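Local coordinates for protein mRNA export factor (Human herpesvirus 1, PDB 4YXP) that regulates viral gene expression, inhibiting cellular splicing and mediating nuclear export of viral intronless mRNAs, and works as a homodimer, at residues E121-C126 with V194-L199. Residues are numbered along the deposited sequence; the frame is centred on the assembly and turned at random.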
ATOM      1  N   GLU B 121      15.052  -7.144   5.913  1.00 22.26           N
ATOM      2  CA  GLU B 121      15.806  -6.258   6.795  1.00 22.84           C
ATOM      3  C   GLU B 121      15.263  -6.373   8.216  1.00 21.89           C
ATOM      4  O   GLU B 121      16.023  -6.475   9.178  1.00 23.75           O
ATOM      5  CB  GLU B 121      15.728  -4.803   6.311  1.00 23.49           C
ATOM      6  CG  GLU B 121      16.613  -3.829   7.095  1.00 24.97           C
ATOM      7  CD  GLU B 121      16.396  -2.373   6.695  1.00 25.51           C
ATOM      8  OE1 GLU B 121      15.286  -2.036   6.219  1.00 25.03           O
ATOM      9  OE2 GLU B 121      17.334  -1.561   6.859  1.00 25.36           O
ATOM     10  N   THR B 122      13.938  -6.373   8.331  1.00 19.79           N
ATOM     11  CA  THR B 122      13.271  -6.457   9.622  1.00 20.42           C
ATOM     12  C   THR B 122      13.570  -7.785  10.311  1.00 21.41           C
ATOM     13  O   THR B 122      13.965  -7.812  11.474  1.00 22.66           O
ATOM     14  CB  THR B 122      11.742  -6.294   9.476  1.00 21.84           C
ATOM     15  OG1 THR B 122      11.455  -5.060   8.807  1.00 22.36           O
ATOM     16  CG2 THR B 122      11.060  -6.300  10.837  1.00 21.79           C
ATOM     17  N   LEU B 123      13.391  -8.885   9.590  1.00 20.68           N
ATOM     18  CA  LEU B 123      13.570 -10.209  10.177  1.00 21.93           C
ATOM     19  C   LEU B 123      15.044 -10.546  10.423  1.00 22.31           C
ATOM     20  O   LEU B 123      15.370 -11.213  11.407  1.00 23.15           O
ATOM     21  CB  LEU B 123      12.925 -11.274   9.286  1.00 22.79           C
ATOM     22  CG  LEU B 123      11.397 -11.187   9.125  1.00 23.69           C
ATOM     23  CD1 LEU B 123      10.867 -12.422   8.418  1.00 24.41           C
ATOM     24  CD2 LEU B 123      10.686 -11.004  10.461  1.00 24.94           C
ATOM     25  N   ALA B 124      15.936 -10.088   9.551  1.00 20.98           N
ATOM     26  CA  ALA B 124      17.363 -10.324   9.769  1.00 21.24           C
ATOM     27  C   ALA B 124      17.846  -9.538  10.986  1.00 20.88           C
ATOM     28  O   ALA B 124      18.690 -10.013  11.752  1.00 22.49           O
ATOM     29  CB  ALA B 124      18.167  -9.951   8.536  1.00 21.42           C
ATOM     30  N   TRP B 125      17.302  -8.338  11.163  1.00 20.44           N
ATOM     31  CA  TRP B 125      17.598  -7.520  12.340  1.00 22.45           C
ATOM     32  C   TRP B 125      17.156  -8.247  13.606  1.00 23.39           C
ATOM     33  O   TRP B 125      17.898  -8.314  14.587  1.00 23.54           O
ATOM     34  CB  TRP B 125      16.906  -6.157  12.231  1.00 22.97           C
ATOM     35  CG  TRP B 125      17.142  -5.235  13.396  1.00 23.86           C
ATOM     36  CD1 TRP B 125      16.250  -4.905  14.378  1.00 25.81           C
ATOM     37  CD2 TRP B 125      18.347  -4.513  13.690  1.00 24.20           C
ATOM     38  NE1 TRP B 125      16.828  -4.026  15.266  1.00 25.98           N
ATOM     39  CE2 TRP B 125      18.113  -3.771  14.866  1.00 24.74           C
ATOM     40  CE3 TRP B 125      19.601  -4.426  13.076  1.00 25.74           C
ATOM     41  CZ2 TRP B 125      19.087  -2.954  15.439  1.00 25.57           C
ATOM     42  CZ3 TRP B 125      20.567  -3.612  13.647  1.00 26.86           C
ATOM     43  CH2 TRP B 125      20.303  -2.889  14.816  1.00 26.24           C
ATOM     44  N   CYS B 126      15.948  -8.801  13.577  1.00 22.98           N
ATOM     45  CA  CYS B 126      15.447  -9.587  14.700  1.00 23.50           C
ATOM     46  C   CYS B 126      16.338 -10.798  14.959  1.00 23.49           C
ATOM     47  O   CYS B 126      16.609 -11.143  16.108  1.00 23.74           O
ATOM     48  CB  CYS B 126      14.009 -10.044  14.445  1.00 25.41           C
ATOM     49  SG  CYS B 126      12.789  -8.726  14.580  1.00 26.26           S
ATOM     50  N   VAL B 194       2.099 -14.016   8.977  1.00 22.95           N
ATOM     51  CA  VAL B 194       1.816 -14.344  10.370  1.00 23.79           C
ATOM     52  C   VAL B 194       2.888 -13.739  11.289  1.00 23.24           C
ATOM     53  O   VAL B 194       2.572 -13.151  12.325  1.00 23.49           O
ATOM     54  CB  VAL B 194       1.710 -15.867  10.575  1.00 26.67           C
ATOM     55  CG1 VAL B 194       1.639 -16.216  12.065  1.00 28.01           C
ATOM     56  CG2 VAL B 194       0.483 -16.408   9.861  1.00 28.06           C
ATOM     57  N   ILE B 195       4.153 -13.880  10.912  1.00 22.81           N
ATOM     58  CA  ILE B 195       5.239 -13.381  11.754  1.00 23.39           C
ATOM     59  C   ILE B 195       5.198 -11.858  11.831  1.00 22.79           C
ATOM     60  O   ILE B 195       5.279 -11.286  12.917  1.00 22.33           O
ATOM     61  CB  ILE B 195       6.607 -13.880  11.251  1.00 24.06           C
ATOM     62  CG1 ILE B 195       6.703 -15.402  11.392  1.00 23.93           C
ATOM     63  CG2 ILE B 195       7.750 -13.207  12.015  1.00 26.18           C
ATOM     64  CD1 ILE B 195       6.550 -15.924  12.823  1.00 25.51           C
ATOM     65  N   LEU B 196       5.073 -11.195  10.689  1.00 23.80           N
ATOM     66  CA  LEU B 196       5.000  -9.738  10.680  1.00 24.91           C
ATOM     67  C   LEU B 196       3.779  -9.246  11.461  1.00 25.33           C
ATOM     68  O   LEU B 196       3.855  -8.241  12.165  1.00 25.72           O
ATOM     69  CB  LEU B 196       4.958  -9.199   9.248  1.00 25.64           C
ATOM     70  CG  LEU B 196       6.217  -9.353   8.391  1.00 25.40           C
ATOM     71  CD1 LEU B 196       6.020  -8.649   7.058  1.00 24.71           C
ATOM     72  CD2 LEU B 196       7.461  -8.820   9.094  1.00 25.24           C
ATOM     73  N   ALA B 197       2.655  -9.949  11.339  1.00 24.79           N
ATOM     74  CA  ALA B 197       1.441  -9.555  12.050  1.00 25.04           C
ATOM     75  C   ALA B 197       1.628  -9.698  13.559  1.00 25.35           C
ATOM     76  O   ALA B 197       1.187  -8.845  14.330  1.00 25.13           O
ATOM     77  CB  ALA B 197       0.252 -10.380  11.586  1.00 24.46           C
ATOM     78  N   ARG B 198       2.274 -10.783  13.975  1.00 25.94           N
ATOM     79  CA  ARG B 198       2.536 -11.013  15.391  1.00 26.20           C
ATOM     80  C   ARG B 198       3.453  -9.924  15.934  1.00 26.17           C
ATOM     81  O   ARG B 198       3.180  -9.340  16.976  1.00 26.30           O
ATOM     82  CB  ARG B 198       3.160 -12.393  15.615  1.00 26.34           C
ATOM     83  CG  ARG B 198       2.170 -13.541  15.502  1.00 26.19           C
ATOM     84  CD  ARG B 198       2.868 -14.896  15.446  1.00 26.18           C
ATOM     85  NE  ARG B 198       3.616 -15.215  16.663  1.00 26.98           N
ATOM     86  CZ  ARG B 198       3.110 -15.842  17.722  1.00 28.76           C
ATOM     87  NH1 ARG B 198       1.837 -16.215  17.746  1.00 29.57           N
ATOM     88  NH2 ARG B 198       3.882 -16.095  18.773  1.00 29.41           N
ATOM     89  N   LEU B 199       4.536  -9.650  15.216  1.00 25.18           N
ATOM     90  CA  LEU B 199       5.494  -8.641  15.646  1.00 25.36           C
ATOM     91  C   LEU B 199       4.830  -7.261  15.694  1.00 23.75           C
ATOM     92  O   LEU B 199       4.983  -6.529  16.667  1.00 22.39           O
ATOM     93  CB  LEU B 199       6.710  -8.627  14.716  1.00 25.33           C
ATOM     94  CG  LEU B 199       7.885  -7.731  15.112  1.00 26.73           C
ATOM     95  CD1 LEU B 199       8.410  -8.085  16.501  1.00 27.14           C
ATOM     96  CD2 LEU B 199       9.002  -7.842  14.087  1.00 27.91           C
TER
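Leu123 reaches over to Ile195 and Leu196 with a single methyl, and the contact is apolar throughout. Leu123 CD2 sits 4.0 Å from Ile195 CG2, the short branch of the isoleucine, and 4.1 Å from Leu196 CD2. Leu123 and Leu196 run at roughly a right angle, so they meet through one methyl each rather than lying alongside. In Ile195 the longer CG1 arm stands anti to the carbonyl carbon (chi1 -65°) and leads off from the interface, leaving CG2 to make the touch.

The second cluster gathers on Leu199. Its CG is anti to the backbone N (chi1 -173°), which carries CD2 across to Thr122 and Cys126, one helical turn apart: Thr122 CG2 lies 4.1 Å from Leu199 CD2, and Cys126 SG 3.9 Å from the same methyl. Thr122 offers only its methyl here; the hydroxyl OG1 is hydrogen-bonded to Ser118 O within its own helix.

This joins helix 112-132 to helix 188-204 inside the all-helical C-terminal domain of ICP27. The short segments are inclined at 69° with their axes 11.8 Å apart, a wide spacing bridged by side-chain ends. Helix 188-204 belongs to the CHC2 zinc-finger region, although the metal itself lies well away.

Among the surroundings, Thr146 of helix 146-167 touches Thr122, Leu196 and Leu199, while Tyr226 packs on Leu123. Away from this interface, Glu121 forms a salt bridge to Lys267 of the second subunit.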